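Local coordinates for positive phenol-degradative gene regulator (PDB 5FRY), which activates transcription of phenol-degradation genes in response to phenols, which are bound by the sensory domain described here, at residues A20-F25 / A82-S87; K52-T57 / G65-M70. One frame throughout, in Å; residues are numbered along the deposited sequence.

Contact 1 (A20-F25 / A82-S87); sequences ARRLRF and AKTMRS
Arg-22 and Met-85 meet along the sides of their chains, each reaching across and sliding past the other in opposite directions. The backbones stay well apart, with the CA atoms of Arg-22 and Met-85 10.4 Å from each other, so the side chains alone bridge the gap. The apolar and sulfur packing comes first: SD of Met-85 lies at the edge of the Arg-22 guanidinium, in its plane, 3.7 Å from NE of Arg-22, and 3.8 Å from the Arg-22 CD methylene. The methyl CE of Met-85 is modelled too close to both of those arginine atoms, so its exact placement is doubtful. A chi1 of 57° tucks CG of Met-85 between the backbone N and the carbonyl carbon, and a further bend at chi2 brings SD round to the arginine.

The polar side is thin. NH2 of Arg-22 comes to 4.4 Å from OG1 of Thr-84, too far for a hydrogen bond.

This is a surface contact, burying 111 Å² in all. Arg-22 is the third residue of a type I turn, Ala-20 to Leu-23, that leads into strand 23-26, and it shares backbone hydrogen bonding with Gly-35. Met-85 follows the end of helix 60-84 and also rests on Met-97 of helix 97-104. Next door, Leu-23 packs on Ile-104 of that helix and on Leu-41 of the second subunit, so this strand touches both.

Contact 2 (K52-T57 / G65-M70); sequences KELVDT and GLFMRM
Leu-54 is the pivot here: it loses 56 Å² of surface to the opposing helix and takes part in both of the close contacts. Its CD1 methyl meets CD1 of Leu-66 at 3.9 Å, methyl against methyl, with the two side chains crossing at about a right angle. In Leu-54 a chi1 of -73° sets CG beside the backbone N, anti to the carbonyl carbon, and brings CD1 to the facing helix; Leu-66 adopts much the same conformation from the other side. The CA atoms of this pair are 9.0 Å apart, a spacing bridged by the two isobutyl groups meeting through their CD1 methyls.

Phe-67 supplies the third side. Its CB leaves the helix to one flank, yet the ring extends far enough for CE2 to come within 4.2 Å of CD1 of Leu-54, at an oblique slant. One leucine methyl is therefore touched by a methyl of Leu-66 and by the phenyl group of the next residue. The ring also makes a cation-pi contact with Arg-51 and packs on Trp-152 and Met-153 of helix 152-166, the helix that follows the zinc ligand Cys-151; the zinc ion itself is about 12 Å from the Phe-67 side chain.

Salt bridges between Glu-53 OE2 and Arg-69 NE cross reciprocally to the second subunit, whose Leu-54 packs on its counterpart here, while Arg-69 NH1 holds Leu-204 O within the chain. Helices 44-58 and 60-84, joined by a very short link, form a helical hairpin. Being wholly hydrocarbon, the contact between them here relies on shape and dispersion rather than on directed bonds.

Overall arrangement
From the N terminus, the chain leaves helix 15-20, enters strand 23-26 and runs through the three-stranded hairpin sheet before the two long helices. Contact 1 joins this start to the far end of helix 60-84, closing a loop with 56 residues between its segments. Contact 2 falls wholly within that loop and closes a much shorter one, the tight connection between helices 44-58 and 60-84. Helix 60-84 is common to both: its early turns pack in contact 2, and its C-terminal end leads into contact 1. Their centres lie 30 Å apart, on opposite sides of the chain's centre, and each has residues touching the second subunit.

Contact 1 (A20-F25 / A82-S87)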
ATOM      1  N   ALA A  20       4.707   3.224  18.754  1.00 52.45           N
ATOM      2  CA  ALA A  20       3.962   1.979  18.555  1.00 48.59           C
ATOM      3  C   ALA A  20       2.574   2.047  19.203  1.00 50.20           C
ATOM      4  O   ALA A  20       1.613   1.450  18.708  1.00 50.46           O
ATOM      5  CB  ALA A  20       4.746   0.801  19.109  1.00 55.16           C
ATOM      6  N   ARG A  21       2.488   2.782  20.312  1.00 51.60           N
ATOM      7  CA  ARG A  21       1.231   2.987  21.030  1.00 50.06           C
ATOM      8  C   ARG A  21       0.149   3.657  20.173  1.00 50.32           C
ATOM      9  O   ARG A  21      -1.012   3.725  20.571  1.00 46.92           O
ATOM     10  CB  ARG A  21       1.470   3.839  22.281  1.00 53.92           C
ATOM     11  CG  ARG A  21       2.303   3.175  23.372  1.00 51.40           C
ATOM     12  CD  ARG A  21       2.516   4.129  24.546  1.00 54.00           C
ATOM     13  NE  ARG A  21       1.256   4.596  25.134  1.00 54.05           N
ATOM     14  CZ  ARG A  21       1.172   5.494  26.111  1.00 55.03           C
ATOM     15  NH1 ARG A  21       2.273   6.030  26.618  1.00 57.67           N
ATOM     16  NH2 ARG A  21      -0.012   5.866  26.584  1.00 55.57           N
ATOM     17  N   ARG A  22       0.539   4.172  19.011  1.00 48.21           N
ATOM     18  CA  ARG A  22      -0.390   4.885  18.134  1.00 43.74           C
ATOM     19  C   ARG A  22      -0.853   4.008  16.977  1.00 41.61           C
ATOM     20  O   ARG A  22      -1.656   4.429  16.140  1.00 37.18           O
ATOM     21  CB  ARG A  22       0.267   6.154  17.615  1.00 42.64           C
ATOM     22  CG  ARG A  22       0.713   7.071  18.740  1.00 50.32           C
ATOM     23  CD  ARG A  22       1.032   8.440  18.217  1.00 53.54           C
ATOM     24  NE  ARG A  22       0.558   9.492  19.113  1.00 58.80           N
ATOM     25  CZ  ARG A  22      -0.720   9.689  19.420  1.00 57.64           C
ATOM     26  NH1 ARG A  22      -1.662   8.887  18.919  1.00 52.55           N
ATOM     27  NH2 ARG A  22      -1.052  10.679  20.240  1.00 58.39           N
ATOM     28  N   LEU A  23      -0.341   2.784  16.940  1.00 41.11           N
ATOM     29  CA  LEU A  23      -0.729   1.822  15.916  1.00 40.62           C
ATOM     30  C   LEU A  23      -1.784   0.902  16.505  1.00 39.72           C
ATOM     31  O   LEU A  23      -1.520   0.165  17.453  1.00 44.69           O
ATOM     32  CB  LEU A  23       0.476   1.033  15.414  1.00 35.61           C
ATOM     33  CG  LEU A  23       0.301   0.100  14.219  1.00 37.97           C
ATOM     34  CD1 LEU A  23      -0.539   0.760  13.150  1.00 35.98           C
ATOM     35  CD2 LEU A  23       1.672  -0.249  13.673  1.00 38.35           C
ATOM     36  N   ARG A  24      -2.988   0.984  15.956  1.00 39.00           N
ATOM     37  CA  ARG A  24      -4.123   0.252  16.484  1.00 40.06           C
ATOM     38  C   ARG A  24      -4.663  -0.713  15.454  1.00 42.19           C
ATOM     39  O   ARG A  24      -5.200  -0.305  14.424  1.00 39.64           O
ATOM     40  CB  ARG A  24      -5.239   1.206  16.923  1.00 44.62           C
ATOM     41  CG  ARG A  24      -6.428   0.469  17.570  1.00 43.07           C
ATOM     42  CD  ARG A  24      -7.619   1.384  17.814  1.00 51.97           C
ATOM     43  NE  ARG A  24      -8.677   1.182  16.826  1.00 47.75           N
ATOM     44  CZ  ARG A  24      -8.994   2.056  15.875  1.00 46.80           C
ATOM     45  NH1 ARG A  24      -8.347   3.216  15.776  1.00 44.48           N
ATOM     46  NH2 ARG A  24      -9.969   1.772  15.019  1.00 51.63           N
ATOM     47  N   PHE A  25      -4.514  -2.002  15.742  1.00 42.39           N
ATOM     48  CA  PHE A  25      -5.056  -3.051  14.899  1.00 41.23           C
ATOM     49  C   PHE A  25      -6.425  -3.473  15.383  1.00 44.33           C
ATOM     50  O   PHE A  25      -6.560  -4.063  16.449  1.00 48.37           O
ATOM     51  CB  PHE A  25      -4.135  -4.255  14.890  1.00 38.42           C
ATOM     52  CG  PHE A  25      -2.921  -4.087  14.039  1.00 42.28           C
ATOM     53  CD1 PHE A  25      -1.801  -3.432  14.524  1.00 42.95           C
ATOM     54  CD2 PHE A  25      -2.880  -4.619  12.760  1.00 40.14           C
ATOM     55  CE1 PHE A  25      -0.671  -3.288  13.740  1.00 46.31           C
ATOM     56  CE2 PHE A  25      -1.745  -4.478  11.971  1.00 43.31           C
ATOM     57  CZ  PHE A  25      -0.645  -3.816  12.460  1.00 43.68           C
ATOM     58  N   ALA A  82       3.535  13.254  14.419  1.00 35.55           N
ATOM     59  CA  ALA A  82       4.705  13.524  15.248  1.00 41.01           C
ATOM     60  C   ALA A  82       4.557  14.847  15.981  1.00 38.41           C
ATOM     61  O   ALA A  82       4.971  14.983  17.131  1.00 40.93           O
ATOM     62  CB  ALA A  82       5.975  13.525  14.401  1.00 35.23           C
ATOM     63  N   LYS A  83       3.963  15.824  15.313  1.00 36.03           N
ATOM     64  CA  LYS A  83       3.770  17.141  15.915  1.00 36.16           C
ATOM     65  C   LYS A  83       2.833  17.082  17.130  1.00 41.99           C
ATOM     66  O   LYS A  83       2.870  17.980  17.969  1.00 51.29           O
ATOM     67  CB  LYS A  83       3.218  18.134  14.885  1.00 31.95           C
ATOM     68  CG  LYS A  83       4.251  18.774  13.951  1.00 36.66           C
ATOM     69  CD  LYS A  83       3.521  19.233  12.708  1.00 40.43           C
ATOM     70  CE  LYS A  83       4.404  19.903  11.687  1.00 37.98           C
ATOM     71  NZ  LYS A  83       3.540  20.738  10.771  1.00 40.99           N
ATOM     72  N   THR A  84       2.025  16.030  17.216  1.00 45.10           N
ATOM     73  CA  THR A  84       1.145  15.834  18.361  1.00 42.10           C
ATOM     74  C   THR A  84       1.968  15.518  19.605  1.00 45.87           C
ATOM     75  O   THR A  84       1.818  16.164  20.642  1.00 49.87           O
ATOM     76  CB  THR A  84       0.141  14.693  18.115  1.00 43.50           C
ATOM     77  OG1 THR A  84       0.816  13.579  17.517  1.00 45.37           O
ATOM     78  CG2 THR A  84      -0.978  15.157  17.193  1.00 44.78           C
ATOM     79  N   MET A  85       2.842  14.524  19.490  1.00 46.06           N
ATOM     80  CA  MET A  85       3.735  14.153  20.582  1.00 51.43           C
ATOM     81  C   MET A  85       5.031  14.950  20.486  1.00 54.40           C
ATOM     82  O   MET A  85       6.034  14.465  19.965  1.00 57.80           O
ATOM     83  CB  MET A  85       4.033  12.654  20.547  1.00 49.25           C
ATOM     84  CG  MET A  85       4.631  12.169  19.236  1.00 53.41           C
ATOM     85  SD  MET A  85       4.127  10.489  18.820  1.00 68.91           S
ATOM     86  CE  MET A  85       2.720  10.811  17.759  1.00 56.61           C
ATOM     87  N   ARG A  86       4.997  16.180  20.990  1.00 55.81           N
ATOM     88  CA  ARG A  86       6.135  17.081  20.901  1.00 61.35           C
ATOM     89  C   ARG A  86       6.391  17.801  22.223  1.00 67.28           C
ATOM     90  O   ARG A  86       7.177  18.749  22.283  1.00 71.31           O
ATOM     91  CB  ARG A  86       5.893  18.088  19.776  1.00 59.42           C
ATOM     92  CG  ARG A  86       7.041  19.042  19.512  1.00 66.56           C
ATOM     93  CD  ARG A  86       6.955  19.603  18.111  1.00 66.06           C
ATOM     94  NE  ARG A  86       7.627  20.893  17.988  1.00 67.82           N
ATOM     95  CZ  ARG A  86       7.703  21.579  16.852  1.00 65.67           C
ATOM     96  NH1 ARG A  86       7.149  21.086  15.749  1.00 60.61           N
ATOM     97  NH2 ARG A  86       8.332  22.749  16.817  1.00 62.88           N
ATOM     98  N   SER A  87       5.728  17.329  23.277  1.00 70.71           N
ATOM     99  CA  SER A  87       5.778  17.942  24.606  1.00 74.81           C
ATOM    100  C   SER A  87       7.159  18.460  25.006  1.00 74.62           C
ATOM    101  O   SER A  87       7.376  19.671  25.096  1.00 76.25           O
ATOM    102  CB  SER A  87       5.292  16.935  25.652  1.00 78.30           C
ATOM    103  OG  SER A  87       5.901  15.667  25.458  1.00 79.88           O
TER

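Contact 2 (K52-T57 / G65-M70)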
ATOM      1  N   LYS A  52       5.284  -1.583 -12.474  1.00 42.45           N
ATOM      2  CA  LYS A  52       5.643  -2.096 -13.782  1.00 43.42           C
ATOM      3  C   LYS A  52       4.701  -1.607 -14.873  1.00 44.02           C
ATOM      4  O   LYS A  52       5.145  -1.164 -15.933  1.00 46.75           O
ATOM      5  CB  LYS A  52       5.652  -3.615 -13.759  1.00 44.28           C
ATOM      6  CG  LYS A  52       5.959  -4.209 -15.111  1.00 45.49           C
ATOM      7  CD  LYS A  52       6.998  -5.294 -14.994  1.00 48.05           C
ATOM      8  CE  LYS A  52       7.280  -5.918 -16.346  1.00 51.12           C
ATOM      9  NZ  LYS A  52       7.717  -7.337 -16.176  1.00 47.34           N
ATOM     10  N   GLU A  53       3.398  -1.685 -14.616  1.00 45.15           N
ATOM     11  CA  GLU A  53       2.410  -1.192 -15.568  1.00 39.44           C
ATOM     12  C   GLU A  53       2.498   0.317 -15.772  1.00 44.96           C
ATOM     13  O   GLU A  53       2.325   0.800 -16.891  1.00 47.84           O
ATOM     14  CB  GLU A  53       0.994  -1.570 -15.120  1.00 31.55           C
ATOM     15  CG  GLU A  53       0.707  -3.070 -15.162  1.00 40.33           C
ATOM     16  CD  GLU A  53      -0.768  -3.373 -15.340  1.00 39.47           C
ATOM     17  OE1 GLU A  53      -1.395  -2.769 -16.240  1.00 42.46           O
ATOM     18  OE2 GLU A  53      -1.311  -4.207 -14.579  1.00 42.33           O
ATOM     19  N   LEU A  54       2.758   1.065 -14.702  1.00 44.52           N
ATOM     20  CA  LEU A  54       2.866   2.512 -14.829  1.00 44.31           C
ATOM     21  C   LEU A  54       4.108   2.923 -15.615  1.00 47.29           C
ATOM     22  O   LEU A  54       4.066   3.891 -16.371  1.00 46.88           O
ATOM     23  CB  LEU A  54       2.870   3.189 -13.454  1.00 45.57           C
ATOM     24  CG  LEU A  54       1.525   3.200 -12.736  1.00 39.32           C
ATOM     25  CD1 LEU A  54       1.621   4.031 -11.486  1.00 37.39           C
ATOM     26  CD2 LEU A  54       0.405   3.710 -13.637  1.00 40.85           C
ATOM     27  N   VAL A  55       5.209   2.200 -15.446  1.00 45.19           N
ATOM     28  CA  VAL A  55       6.423   2.526 -16.191  1.00 49.47           C
ATOM     29  C   VAL A  55       6.220   2.182 -17.658  1.00 49.93           C
ATOM     30  O   VAL A  55       6.287   3.050 -18.532  1.00 49.08           O
ATOM     31  CB  VAL A  55       7.660   1.780 -15.649  1.00 45.76           C
ATOM     32  CG1 VAL A  55       8.855   1.989 -16.572  1.00 47.66           C
ATOM     33  CG2 VAL A  55       7.983   2.235 -14.227  1.00 46.62           C
ATOM     34  N   ASP A  56       5.944   0.903 -17.902  1.00 48.53           N
ATOM     35  CA  ASP A  56       5.671   0.366 -19.233  1.00 52.78           C
ATOM     36  C   ASP A  56       4.704   1.200 -20.072  1.00 54.30           C
ATOM     37  O   ASP A  56       4.846   1.263 -21.295  1.00 55.22           O
ATOM     38  CB  ASP A  56       5.127  -1.065 -19.117  1.00 45.05           C
ATOM     39  CG  ASP A  56       6.196  -2.071 -18.722  1.00 54.78           C
ATOM     40  OD1 ASP A  56       7.389  -1.815 -19.005  1.00 53.42           O
ATOM     41  OD2 ASP A  56       5.847  -3.122 -18.133  1.00 55.93           O
ATOM     42  N   THR A  57       3.718   1.837 -19.447  1.00 52.46           N
ATOM     43  CA  THR A  57       2.761   2.609 -20.243  1.00 45.38           C
ATOM     44  C   THR A  57       2.919   4.125 -20.104  1.00 52.24           C
ATOM     45  O   THR A  57       2.555   4.871 -21.017  1.00 50.79           O
ATOM     46  CB  THR A  57       1.301   2.243 -19.902  1.00 50.40           C
ATOM     47  OG1 THR A  57       1.063   0.861 -20.181  1.00 47.56           O
ATOM     48  CG2 THR A  57       0.323   3.110 -20.683  1.00 47.98           C
ATOM     49  N   GLY A  65       7.291  10.327 -10.803  1.00 41.15           N
ATOM     50  CA  GLY A  65       6.566  11.458 -10.241  1.00 37.80           C
ATOM     51  C   GLY A  65       5.420  10.990  -9.362  1.00 37.89           C
ATOM     52  O   GLY A  65       5.280  11.448  -8.229  1.00 35.07           O
ATOM     53  N   LEU A  66       4.622  10.059  -9.885  1.00 40.35           N
ATOM     54  CA  LEU A  66       3.497   9.483  -9.149  1.00 36.95           C
ATOM     55  C   LEU A  66       3.932   8.841  -7.815  1.00 33.20           C
ATOM     56  O   LEU A  66       3.320   9.101  -6.776  1.00 31.29           O
ATOM     57  CB  LEU A  66       2.763   8.465 -10.029  1.00 39.71           C
ATOM     58  CG  LEU A  66       1.994   8.977 -11.258  1.00 35.05           C
ATOM     59  CD1 LEU A  66       1.534   7.839 -12.154  1.00 38.57           C
ATOM     60  CD2 LEU A  66       0.797   9.792 -10.830  1.00 29.38           C
ATOM     61  N   PHE A  67       4.983   8.023  -7.830  1.00 35.57           N
ATOM     62  CA  PHE A  67       5.464   7.397  -6.591  1.00 35.70           C
ATOM     63  C   PHE A  67       6.088   8.388  -5.601  1.00 33.91           C
ATOM     64  O   PHE A  67       5.883   8.291  -4.382  1.00 29.39           O
ATOM     65  CB  PHE A  67       6.454   6.273  -6.921  1.00 32.33           C
ATOM     66  CG  PHE A  67       5.778   4.984  -7.281  1.00 35.76           C
ATOM     67  CD1 PHE A  67       5.279   4.151  -6.291  1.00 33.25           C
ATOM     68  CD2 PHE A  67       5.596   4.620  -8.611  1.00 41.88           C
ATOM     69  CE1 PHE A  67       4.628   2.950  -6.620  1.00 36.87           C
ATOM     70  CE2 PHE A  67       4.943   3.424  -8.949  1.00 36.20           C
ATOM     71  CZ  PHE A  67       4.462   2.591  -7.948  1.00 36.70           C
ATOM     72  N   MET A  68       6.845   9.351  -6.100  1.00 33.82           N
ATOM     73  CA  MET A  68       7.385  10.360  -5.195  1.00 31.58           C
ATOM     74  C   MET A  68       6.254  11.125  -4.513  1.00 28.41           C
ATOM     75  O   MET A  68       6.286  11.340  -3.304  1.00 27.15           O
ATOM     76  CB  MET A  68       8.314  11.318  -5.936  1.00 34.69           C
ATOM     77  CG  MET A  68       9.525  10.639  -6.574  1.00 38.09           C
ATOM     78  SD  MET A  68      10.470  11.838  -7.537  1.00 41.40           S
ATOM     79  CE  MET A  68      10.473  13.225  -6.404  1.00 38.65           C
ATOM     80  N   ARG A  69       5.232  11.507  -5.272  1.00 29.98           N
ATOM     81  CA  ARG A  69       4.118  12.249  -4.685  1.00 31.09           C
ATOM     82  C   ARG A  69       3.310  11.390  -3.694  1.00 31.35           C
ATOM     83  O   ARG A  69       2.810  11.912  -2.703  1.00 25.48           O
ATOM     84  CB  ARG A  69       3.214  12.835  -5.783  1.00 33.74           C
ATOM     85  CG  ARG A  69       3.918  13.918  -6.631  1.00 39.86           C
ATOM     86  CD  ARG A  69       3.007  14.638  -7.635  1.00 36.52           C
ATOM     87  NE  ARG A  69       2.533  13.789  -8.721  1.00 39.43           N
ATOM     88  CZ  ARG A  69       3.232  13.481  -9.816  1.00 40.45           C
ATOM     89  NH1 ARG A  69       4.458  13.951  -9.988  1.00 38.76           N
ATOM     90  NH2 ARG A  69       2.704  12.685 -10.741  1.00 37.65           N
ATOM     91  N   MET A  70       3.235  10.080  -3.916  1.00 29.84           N
ATOM     92  CA  MET A  70       2.528   9.205  -2.983  1.00 27.98           C
ATOM     93  C   MET A  70       3.331   9.147  -1.686  1.00 22.27           C
ATOM     94  O   MET A  70       2.760   9.222  -0.587  1.00 26.60           O
ATOM     95  CB  MET A  70       2.322   7.793  -3.577  1.00 26.53           C
ATOM     96  CG  MET A  70       1.463   6.947  -2.708  1.00 20.18           C
ATOM     97  SD  MET A  70       0.820   5.386  -3.426  1.00 33.92           S
ATOM     98  CE  MET A  70       2.307   4.636  -3.926  1.00 27.90           C
TER